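Local structure of protein yciF (Escherichia coli, 2GS4) at residues Gln107-Ala121 with Leu136-Leu150. The protein is a homodimeric stress protein of the ferritin clan that probably binds metal in a rubrerythrin-like helical bundle. Numbering follows the deposited sequence.
Sequences QKVEHYEIASYGTLA and LKETLEEEKATDIKL
Thr-139 sets its CG2 methyl squarely over one face of the Tyr-117 ring, 3.3 Å from the ring centroid and 12° off the normal, a close CH-pi contact; CG2 is anti to the backbone N, and OG1 is hydrogen-bonded to a water that donates to Tyr-117 OH. Glu-21 and Arg-57 are the further partners of the phenol and of OG1. Replacing Tyr-117 by alanine is likely to open a gap under the Thr-139 methyl and leave Glu-21 and the water without their phenol partner. Another water donates to both Gln-107 O and Asp-147 OD2. Apolar packing continues at the ring edge with Leu-136 CD2, and Leu-136 CB meets Ala-121 CB at 3.8 Å. Ile-114 enters as a knob among Leu-140, Glu-143, Lys-144 and Asp-147, its CG2 3.9 Å from Leu-140 CD1. Glu-110 is a second knob, set among Glu-143, Thr-146, Asp-147 and Leu-150. Between the helices, which run antiparallel at 160°, Glu-110 OE1 lies only 2.5 Å from Glu-143 OE2; the two side chains cross at about a right angle, their carboxylate planes 61° apart. Gln-54 and His-47 bind Glu-143 OE1. This gathering of acids, with Glu-113 nearby, recalls the carboxylate-rich metal sites of rubrerythrin-like bundles.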
ATOM      1  N   GLN A 107     -10.058  -3.225   8.582  1.00 21.11           N
ATOM      2  CA  GLN A 107      -9.076  -4.274   8.834  1.00 23.44           C
ATOM      3  C   GLN A 107      -8.000  -4.262   7.741  1.00 22.66           C
ATOM      4  O   GLN A 107      -6.866  -4.678   7.975  1.00 23.54           O
ATOM      5  CB  GLN A 107      -9.755  -5.646   8.898  1.00 22.17           C
ATOM      6  CG  GLN A 107     -10.648  -5.852  10.119  1.00 25.00           C
ATOM      7  CD  GLN A 107     -11.384  -7.186  10.068  1.00 32.96           C
ATOM      8  OE1 GLN A 107     -11.287  -7.999  10.981  1.00 32.95           O
ATOM      9  NE2 GLN A 107     -12.117  -7.412   8.988  1.00 35.53           N
ATOM     10  N   LYS A 108      -8.369  -3.794   6.548  1.00 23.18           N
ATOM     11  CA  LYS A 108      -7.417  -3.701   5.438  1.00 27.84           C
ATOM     12  C   LYS A 108      -6.439  -2.581   5.775  1.00 23.93           C
ATOM     13  O   LYS A 108      -5.236  -2.695   5.533  1.00 21.88           O
ATOM     14  CB  LYS A 108      -8.143  -3.386   4.117  1.00 28.55           C
ATOM     15  CG  LYS A 108      -8.926  -4.560   3.511  1.00 23.73           C
ATOM     16  CD  LYS A 108      -7.990  -5.674   3.069  1.00 24.73           C
ATOM     17  CE  LYS A 108      -8.742  -6.791   2.351  1.00 32.16           C
ATOM     18  NZ  LYS A 108      -7.797  -7.820   1.832  1.00 34.43           N
ATOM     19  N   VAL A 109      -6.972  -1.491   6.322  1.00 21.58           N
ATOM     20  CA  VAL A 109      -6.148  -0.359   6.721  1.00 20.55           C
ATOM     21  C   VAL A 109      -5.194  -0.870   7.805  1.00 19.89           C
ATOM     22  O   VAL A 109      -4.009  -0.535   7.804  1.00 19.79           O
ATOM     23  CB  VAL A 109      -7.026   0.830   7.243  1.00 19.69           C
ATOM     24  CG1 VAL A 109      -6.177   1.799   8.081  1.00 18.41           C
ATOM     25  CG2 VAL A 109      -7.630   1.583   6.070  1.00 20.63           C
ATOM     26  N   GLU A 110      -5.688  -1.719   8.702  1.00 23.02           N
ATOM     27  CA  GLU A 110      -4.822  -2.251   9.751  1.00 22.28           C
ATOM     28  C   GLU A 110      -3.774  -3.226   9.212  1.00 26.00           C
ATOM     29  O   GLU A 110      -2.647  -3.247   9.697  1.00 20.85           O
ATOM     30  CB  GLU A 110      -5.636  -2.917  10.869  1.00 23.52           C
ATOM     31  CG  GLU A 110      -6.449  -1.924  11.707  1.00 27.93           C
ATOM     32  CD  GLU A 110      -5.657  -0.683  12.093  1.00 29.90           C
ATOM     33  OE1 GLU A 110      -4.625  -0.809  12.785  1.00 35.68           O
ATOM     34  OE2 GLU A 110      -6.073   0.423  11.697  1.00 35.56           O
ATOM     35  N   HIS A 111      -4.127  -4.026   8.211  1.00 21.80           N
ATOM     36  CA  HIS A 111      -3.157  -4.958   7.642  1.00 23.10           C
ATOM     37  C   HIS A 111      -1.976  -4.119   7.155  1.00 23.97           C
ATOM     38  O   HIS A 111      -0.813  -4.442   7.415  1.00 21.13           O
ATOM     39  CB  HIS A 111      -3.782  -5.740   6.478  1.00 23.04           C
ATOM     40  CG  HIS A 111      -2.826  -6.658   5.776  1.00 30.00           C
ATOM     41  ND1 HIS A 111      -2.983  -8.027   5.761  1.00 37.57           N
ATOM     42  CD2 HIS A 111      -1.717  -6.399   5.043  1.00 38.16           C
ATOM     43  CE1 HIS A 111      -2.012  -8.572   5.049  1.00 29.78           C
ATOM     44  NE2 HIS A 111      -1.231  -7.608   4.602  1.00 39.61           N
ATOM     45  N   TYR A 112      -2.285  -3.023   6.470  1.00 21.30           N
ATOM     46  CA  TYR A 112      -1.263  -2.128   5.948  1.00 22.38           C
ATOM     47  C   TYR A 112      -0.439  -1.471   7.060  1.00 25.53           C
ATOM     48  O   TYR A 112       0.783  -1.459   7.007  1.00 22.78           O
ATOM     49  CB  TYR A 112      -1.910  -1.037   5.096  1.00 20.85           C
ATOM     50  CG  TYR A 112      -0.934  -0.044   4.497  1.00 24.19           C
ATOM     51  CD1 TYR A 112      -0.229  -0.343   3.333  1.00 25.41           C
ATOM     52  CD2 TYR A 112      -0.736   1.205   5.084  1.00 24.45           C
ATOM     53  CE1 TYR A 112       0.646   0.582   2.765  1.00 29.11           C
ATOM     54  CE2 TYR A 112       0.136   2.135   4.527  1.00 27.42           C
ATOM     55  CZ  TYR A 112       0.820   1.818   3.366  1.00 28.19           C
ATOM     56  OH  TYR A 112       1.660   2.743   2.790  1.00 29.74           O
ATOM     57  N   GLU A 113      -1.107  -0.926   8.066  1.00 23.27           N
ATOM     58  CA  GLU A 113      -0.382  -0.256   9.143  1.00 27.41           C
ATOM     59  C   GLU A 113       0.542  -1.178   9.919  1.00 23.82           C
ATOM     60  O   GLU A 113       1.700  -0.840  10.169  1.00 24.96           O
ATOM     61  CB  GLU A 113      -1.373   0.437  10.072  1.00 25.86           C
ATOM     62  CG  GLU A 113      -2.075   1.603   9.393  1.00 25.08           C
ATOM     63  CD  GLU A 113      -1.213   2.852   9.343  1.00 27.93           C
ATOM     64  OE1 GLU A 113      -1.162   3.571  10.361  1.00 48.68           O
ATOM     65  OE2 GLU A 113      -0.578   3.108   8.297  1.00 31.05           O
ATOM     66  N   ILE A 114       0.039  -2.352  10.283  1.00 22.66           N
ATOM     67  CA  ILE A 114       0.831  -3.330  11.011  1.00 24.32           C
ATOM     68  C   ILE A 114       2.095  -3.704  10.228  1.00 27.39           C
ATOM     69  O   ILE A 114       3.202  -3.664  10.764  1.00 26.46           O
ATOM     70  CB  ILE A 114      -0.033  -4.574  11.319  1.00 24.70           C
ATOM     71  CG1 ILE A 114      -1.044  -4.207  12.413  1.00 24.39           C
ATOM     72  CG2 ILE A 114       0.840  -5.757  11.706  1.00 28.18           C
ATOM     73  CD1 ILE A 114      -2.136  -5.232  12.646  1.00 27.65           C
ATOM     74  N   ALA A 115       1.932  -4.045   8.954  1.00 22.25           N
ATOM     75  CA  ALA A 115       3.073  -4.397   8.124  1.00 23.04           C
ATOM     76  C   ALA A 115       4.045  -3.218   8.025  1.00 24.84           C
ATOM     77  O   ALA A 115       5.263  -3.419   8.016  1.00 19.90           O
ATOM     78  CB  ALA A 115       2.598  -4.825   6.728  1.00 20.63           C
ATOM     79  N   SER A 116       3.508  -1.995   7.950  1.00 25.58           N
ATOM     80  CA  SER A 116       4.335  -0.786   7.858  1.00 25.50           C
ATOM     81  C   SER A 116       5.208  -0.582   9.100  1.00 25.11           C
ATOM     82  O   SER A 116       6.406  -0.339   9.004  1.00 22.77           O
ATOM     83  CB  SER A 116       3.461   0.464   7.677  1.00 23.97           C
ATOM     84  OG  SER A 116       3.134   0.694   6.319  1.00 28.18           O
ATOM     85  N   TYR A 117       4.592  -0.661  10.273  1.00 27.56           N
ATOM     86  CA  TYR A 117       5.331  -0.466  11.514  1.00 25.57           C
ATOM     87  C   TYR A 117       6.253  -1.637  11.829  1.00 27.01           C
ATOM     88  O   TYR A 117       7.277  -1.466  12.491  1.00 26.13           O
ATOM     89  CB  TYR A 117       4.349  -0.192  12.662  1.00 28.68           C
ATOM     90  CG  TYR A 117       3.913   1.260  12.699  1.00 26.44           C
ATOM     91  CD1 TYR A 117       4.731   2.237  13.262  1.00 28.80           C
ATOM     92  CD2 TYR A 117       2.695   1.658  12.145  1.00 26.29           C
ATOM     93  CE1 TYR A 117       4.348   3.578  13.280  1.00 25.82           C
ATOM     94  CE2 TYR A 117       2.304   2.996  12.155  1.00 28.62           C
ATOM     95  CZ  TYR A 117       3.133   3.948  12.726  1.00 27.73           C
ATOM     96  OH  TYR A 117       2.744   5.267  12.759  1.00 28.60           O
ATOM     97  N   GLY A 118       5.891  -2.827  11.361  1.00 28.66           N
ATOM     98  CA  GLY A 118       6.740  -3.979  11.593  1.00 29.06           C
ATOM     99  C   GLY A 118       8.038  -3.708  10.852  1.00 29.89           C
ATOM    100  O   GLY A 118       9.130  -3.883  11.391  1.00 24.69           O
ATOM    101  N   THR A 119       7.906  -3.241   9.614  1.00 27.35           N
ATOM    102  CA  THR A 119       9.048  -2.919   8.764  1.00 26.23           C
ATOM    103  C   THR A 119       9.889  -1.774   9.348  1.00 30.05           C
ATOM    104  O   THR A 119      11.109  -1.880   9.435  1.00 28.54           O
ATOM    105  CB  THR A 119       8.570  -2.546   7.329  1.00 26.44           C
ATOM    106  OG1 THR A 119       7.956  -3.690   6.719  1.00 30.83           O
ATOM    107  CG2 THR A 119       9.738  -2.085   6.472  1.00 26.14           C
ATOM    108  N   LEU A 120       9.235  -0.692   9.764  1.00 25.57           N
ATOM    109  CA  LEU A 120       9.944   0.460  10.330  1.00 30.13           C
ATOM    110  C   LEU A 120      10.680   0.113  11.625  1.00 28.76           C
ATOM    111  O   LEU A 120      11.812   0.550  11.838  1.00 26.62           O
ATOM    112  CB  LEU A 120       8.972   1.627  10.579  1.00 24.26           C
ATOM    113  CG  LEU A 120       8.455   2.367   9.340  1.00 24.89           C
ATOM    114  CD1 LEU A 120       7.282   3.263   9.723  1.00 22.73           C
ATOM    115  CD2 LEU A 120       9.579   3.195   8.727  1.00 25.53           C
ATOM    116  N   ALA A 121      10.042  -0.672  12.486  1.00 30.58           N
ATOM    117  CA  ALA A 121      10.653  -1.069  13.751  1.00 26.43           C
ATOM    118  C   ALA A 121      11.918  -1.904  13.520  1.00 33.79           C
ATOM    119  O   ALA A 121      12.929  -1.702  14.197  1.00 25.87           O
ATOM    120  CB  ALA A 121       9.651  -1.848  14.593  1.00 28.13           C
ATOM    121  N   LEU A 136       8.421   2.548  17.805  1.00 23.72           N
ATOM    122  CA  LEU A 136       7.716   1.955  16.687  1.00 25.85           C
ATOM    123  C   LEU A 136       7.041   0.646  17.079  1.00 24.18           C
ATOM    124  O   LEU A 136       5.970   0.326  16.560  1.00 23.05           O
ATOM    125  CB  LEU A 136       8.677   1.760  15.511  1.00 25.58           C
ATOM    126  CG  LEU A 136       9.224   3.076  14.940  1.00 26.92           C
ATOM    127  CD1 LEU A 136      10.489   2.802  14.153  1.00 30.91           C
ATOM    128  CD2 LEU A 136       8.167   3.753  14.069  1.00 29.53           C
ATOM    129  N   LYS A 137       7.646  -0.111  17.993  1.00 23.88           N
ATOM    130  CA  LYS A 137       7.025  -1.358  18.412  1.00 24.85           C
ATOM    131  C   LYS A 137       5.792  -1.038  19.259  1.00 34.10           C
ATOM    132  O   LYS A 137       4.855  -1.836  19.331  1.00 27.78           O
ATOM    133  CB  LYS A 137       8.034  -2.245  19.164  1.00 27.22           C
ATOM    134  CG  LYS A 137       8.947  -3.038  18.202  1.00 59.78           C
ATOM    135  CD  LYS A 137      10.166  -3.643  18.892  1.00 72.76           C
ATOM    136  CE  LYS A 137      11.178  -4.196  17.880  1.00 57.93           C
ATOM    137  NZ  LYS A 137      10.769  -5.464  17.205  1.00 79.82           N
ATOM    138  N   GLU A 138       5.782   0.139  19.882  1.00 26.94           N
ATOM    139  CA  GLU A 138       4.634   0.535  20.686  1.00 27.60           C
ATOM    140  C   GLU A 138       3.452   0.799  19.765  1.00 26.05           C
ATOM    141  O   GLU A 138       2.328   0.397  20.057  1.00 26.67           O
ATOM    142  CB  GLU A 138       4.960   1.773  21.531  1.00 35.87           C
ATOM    143  CG  GLU A 138       5.933   1.447  22.653  1.00 41.12           C
ATOM    144  CD  GLU A 138       6.220   2.627  23.559  1.00 48.63           C
ATOM    145  OE1 GLU A 138       6.920   2.422  24.572  1.00 47.40           O
ATOM    146  OE2 GLU A 138       5.755   3.753  23.264  1.00 48.16           O
ATOM    147  N   THR A 139       3.692   1.469  18.649  1.00 26.86           N
ATOM    148  CA  THR A 139       2.602   1.728  17.729  1.00 24.55           C
ATOM    149  C   THR A 139       2.185   0.403  17.110  1.00 25.72           C
ATOM    150  O   THR A 139       0.995   0.111  16.995  1.00 26.38           O
ATOM    151  CB  THR A 139       3.009   2.712  16.634  1.00 23.50           C
ATOM    152  OG1 THR A 139       3.253   3.996  17.221  1.00 29.37           O
ATOM    153  CG2 THR A 139       1.889   2.853  15.609  1.00 21.06           C
ATOM    154  N   LEU A 140       3.168  -0.412  16.742  1.00 32.07           N
ATOM    155  CA  LEU A 140       2.872  -1.710  16.156  1.00 27.98           C
ATOM    156  C   LEU A 140       1.877  -2.468  17.029  1.00 29.11           C
ATOM    157  O   LEU A 140       0.860  -2.946  16.545  1.00 24.06           O
ATOM    158  CB  LEU A 140       4.142  -2.546  16.007  1.00 28.78           C
ATOM    159  CG  LEU A 140       3.889  -3.986  15.552  1.00 29.10           C
ATOM    160  CD1 LEU A 140       3.203  -3.980  14.192  1.00 22.13           C
ATOM    161  CD2 LEU A 140       5.196  -4.750  15.491  1.00 26.63           C
ATOM    162  N   GLU A 141       2.161  -2.553  18.323  1.00 28.19           N
ATOM    163  CA  GLU A 141       1.278  -3.276  19.231  1.00 28.55           C
ATOM    164  C   GLU A 141      -0.114  -2.656  19.361  1.00 29.91           C
ATOM    165  O   GLU A 141      -1.101  -3.378  19.508  1.00 30.67           O
ATOM    166  CB  GLU A 141       1.934  -3.415  20.611  1.00 31.98           C
ATOM    167  CG  GLU A 141       3.291  -4.110  20.559  1.00 41.65           C
ATOM    168  CD  GLU A 141       3.242  -5.456  19.850  1.00 65.37           C
ATOM    169  OE1 GLU A 141       4.268  -5.843  19.251  1.00 58.25           O
ATOM    170  OE2 GLU A 141       2.188  -6.130  19.899  1.00 68.06           O
ATOM    171  N   GLU A 142      -0.208  -1.327  19.312  1.00 29.25           N
ATOM    172  CA  GLU A 142      -1.512  -0.678  19.418  1.00 28.27           C
ATOM    173  C   GLU A 142      -2.355  -1.020  18.196  1.00 26.78           C
ATOM    174  O   GLU A 142      -3.555  -1.263  18.304  1.00 27.12           O
ATOM    175  CB  GLU A 142      -1.361   0.844  19.534  1.00 30.51           C
ATOM    176  CG  GLU A 142      -0.816   1.318  20.879  1.00 34.99           C
ATOM    177  CD  GLU A 142      -0.664   2.826  20.935  1.00 39.25           C
ATOM    178  OE1 GLU A 142      -0.587   3.464  19.861  1.00 34.46           O
ATOM    179  OE2 GLU A 142      -0.609   3.376  22.053  1.00 41.65           O
ATOM    180  N   GLU A 143      -1.721  -1.030  17.029  1.00 26.47           N
ATOM    181  CA  GLU A 143      -2.427  -1.347  15.794  1.00 28.80           C
ATOM    182  C   GLU A 143      -2.888  -2.797  15.808  1.00 26.04           C
ATOM    183  O   GLU A 143      -3.962  -3.121  15.293  1.00 24.66           O
ATOM    184  CB  GLU A 143      -1.532  -1.079  14.589  1.00 25.26           C
ATOM    185  CG  GLU A 143      -1.272   0.407  14.365  1.00 33.92           C
ATOM    186  CD  GLU A 143      -2.555   1.216  14.309  1.00 29.77           C
ATOM    187  OE1 GLU A 143      -2.904   1.858  15.323  1.00 34.84           O
ATOM    188  OE2 GLU A 143      -3.225   1.196  13.256  1.00 29.44           O
ATOM    189  N   LYS A 144      -2.081  -3.670  16.397  1.00 22.87           N
ATOM    190  CA  LYS A 144      -2.464  -5.070  16.497  1.00 28.49           C
ATOM    191  C   LYS A 144      -3.679  -5.178  17.422  1.00 32.83           C
ATOM    192  O   LYS A 144      -4.636  -5.887  17.115  1.00 27.95           O
ATOM    193  CB  LYS A 144      -1.295  -5.916  17.015  1.00 31.33           C
ATOM    194  CG  LYS A 144      -0.241  -6.237  15.938  1.00 33.36           C
ATOM    195  CD  LYS A 144       0.902  -7.096  16.491  1.00 42.49           C
ATOM    196  CE  LYS A 144       1.956  -7.381  15.423  1.00 52.78           C
ATOM    197  NZ  LYS A 144       3.130  -8.116  15.986  1.00 62.91           N
ATOM    198  N   ALA A 145      -3.661  -4.450  18.537  1.00 26.61           N
ATOM    199  CA  ALA A 145      -4.797  -4.492  19.456  1.00 29.49           C
ATOM    200  C   ALA A 145      -6.026  -3.876  18.792  1.00 26.12           C
ATOM    201  O   ALA A 145      -7.153  -4.340  18.992  1.00 24.21           O
ATOM    202  CB  ALA A 145      -4.473  -3.757  20.750  1.00 29.08           C
ATOM    203  N   THR A 146      -5.815  -2.825  18.007  1.00 24.86           N
ATOM    204  CA  THR A 146      -6.931  -2.188  17.322  1.00 26.63           C
ATOM    205  C   THR A 146      -7.521  -3.201  16.341  1.00 26.33           C
ATOM    206  O   THR A 146      -8.734  -3.325  16.217  1.00 24.27           O
ATOM    207  CB  THR A 146      -6.474  -0.901  16.583  1.00 29.40           C
ATOM    208  OG1 THR A 146      -6.083   0.085  17.549  1.00 35.12           O
ATOM    209  CG2 THR A 146      -7.588  -0.337  15.714  1.00 22.02           C
ATOM    210  N   ASP A 147      -6.658  -3.961  15.671  1.00 25.82           N
ATOM    211  CA  ASP A 147      -7.132  -4.959  14.729  1.00 25.13           C
ATOM    212  C   ASP A 147      -7.931  -6.058  15.446  1.00 30.55           C
ATOM    213  O   ASP A 147      -8.981  -6.470  14.957  1.00 28.01           O
ATOM    214  CB  ASP A 147      -5.962  -5.564  13.948  1.00 24.18           C
ATOM    215  CG  ASP A 147      -6.379  -6.071  12.577  1.00 34.00           C
ATOM    216  OD1 ASP A 147      -7.451  -5.645  12.086  1.00 29.49           O
ATOM    217  OD2 ASP A 147      -5.638  -6.878  11.981  1.00 36.33           O
ATOM    218  N   ILE A 148      -7.454  -6.522  16.601  1.00 24.39           N
ATOM    219  CA  ILE A 148      -8.166  -7.565  17.341  1.00 28.45           C
ATOM    220  C   ILE A 148      -9.551  -7.071  17.754  1.00 28.28           C
ATOM    221  O   ILE A 148     -10.517  -7.833  17.735  1.00 27.29           O
ATOM    222  CB  ILE A 148      -7.368  -8.016  18.593  1.00 33.31           C
ATOM    223  CG1 ILE A 148      -6.188  -8.892  18.155  1.00 31.86           C
ATOM    224  CG2 ILE A 148      -8.283  -8.805  19.551  1.00 29.23           C
ATOM    225  CD1 ILE A 148      -5.044  -8.959  19.146  1.00 32.43           C
ATOM    226  N   LYS A 149      -9.646  -5.797  18.123  1.00 26.46           N
ATOM    227  CA  LYS A 149     -10.929  -5.233  18.514  1.00 29.09           C
ATOM    228  C   LYS A 149     -11.859  -5.216  17.296  1.00 29.29           C
ATOM    229  O   LYS A 149     -13.050  -5.486  17.421  1.00 32.39           O
ATOM    230  CB  LYS A 149     -10.729  -3.822  19.080  1.00 30.96           C
ATOM    231  CG  LYS A 149     -12.020  -3.039  19.332  1.00 42.58           C
ATOM    232  CD  LYS A 149     -13.084  -3.859  20.055  1.00 46.88           C
ATOM    233  CE  LYS A 149     -12.757  -4.084  21.523  1.00 68.50           C
ATOM    234  NZ  LYS A 149     -11.426  -4.715  21.718  1.00 77.51           N
ATOM    235  N   LEU A 150     -11.314  -4.907  16.120  1.00 28.38           N
ATOM    236  CA  LEU A 150     -12.111  -4.882  14.891  1.00 29.53           C
ATOM    237  C   LEU A 150     -12.632  -6.278  14.575  1.00 33.01           C
ATOM    238  O   LEU A 150     -13.741  -6.433  14.066  1.00 34.39           O
ATOM    239  CB  LEU A 150     -11.279  -4.361  13.706  1.00 30.03           C
ATOM    240  CG  LEU A 150     -11.121  -2.846  13.535  1.00 24.51           C
ATOM    241  CD1 LEU A 150     -10.211  -2.542  12.354  1.00 24.52           C
ATOM    242  CD2 LEU A 150     -12.489  -2.220  13.319  1.00 25.45           C
TER
HETATM  243  O   HOH W   1      -6.206  -6.877   9.333  1.00 33.69           O
HETATM  244  O   HOH W   2       3.592   5.972  15.380  1.00 24.06           O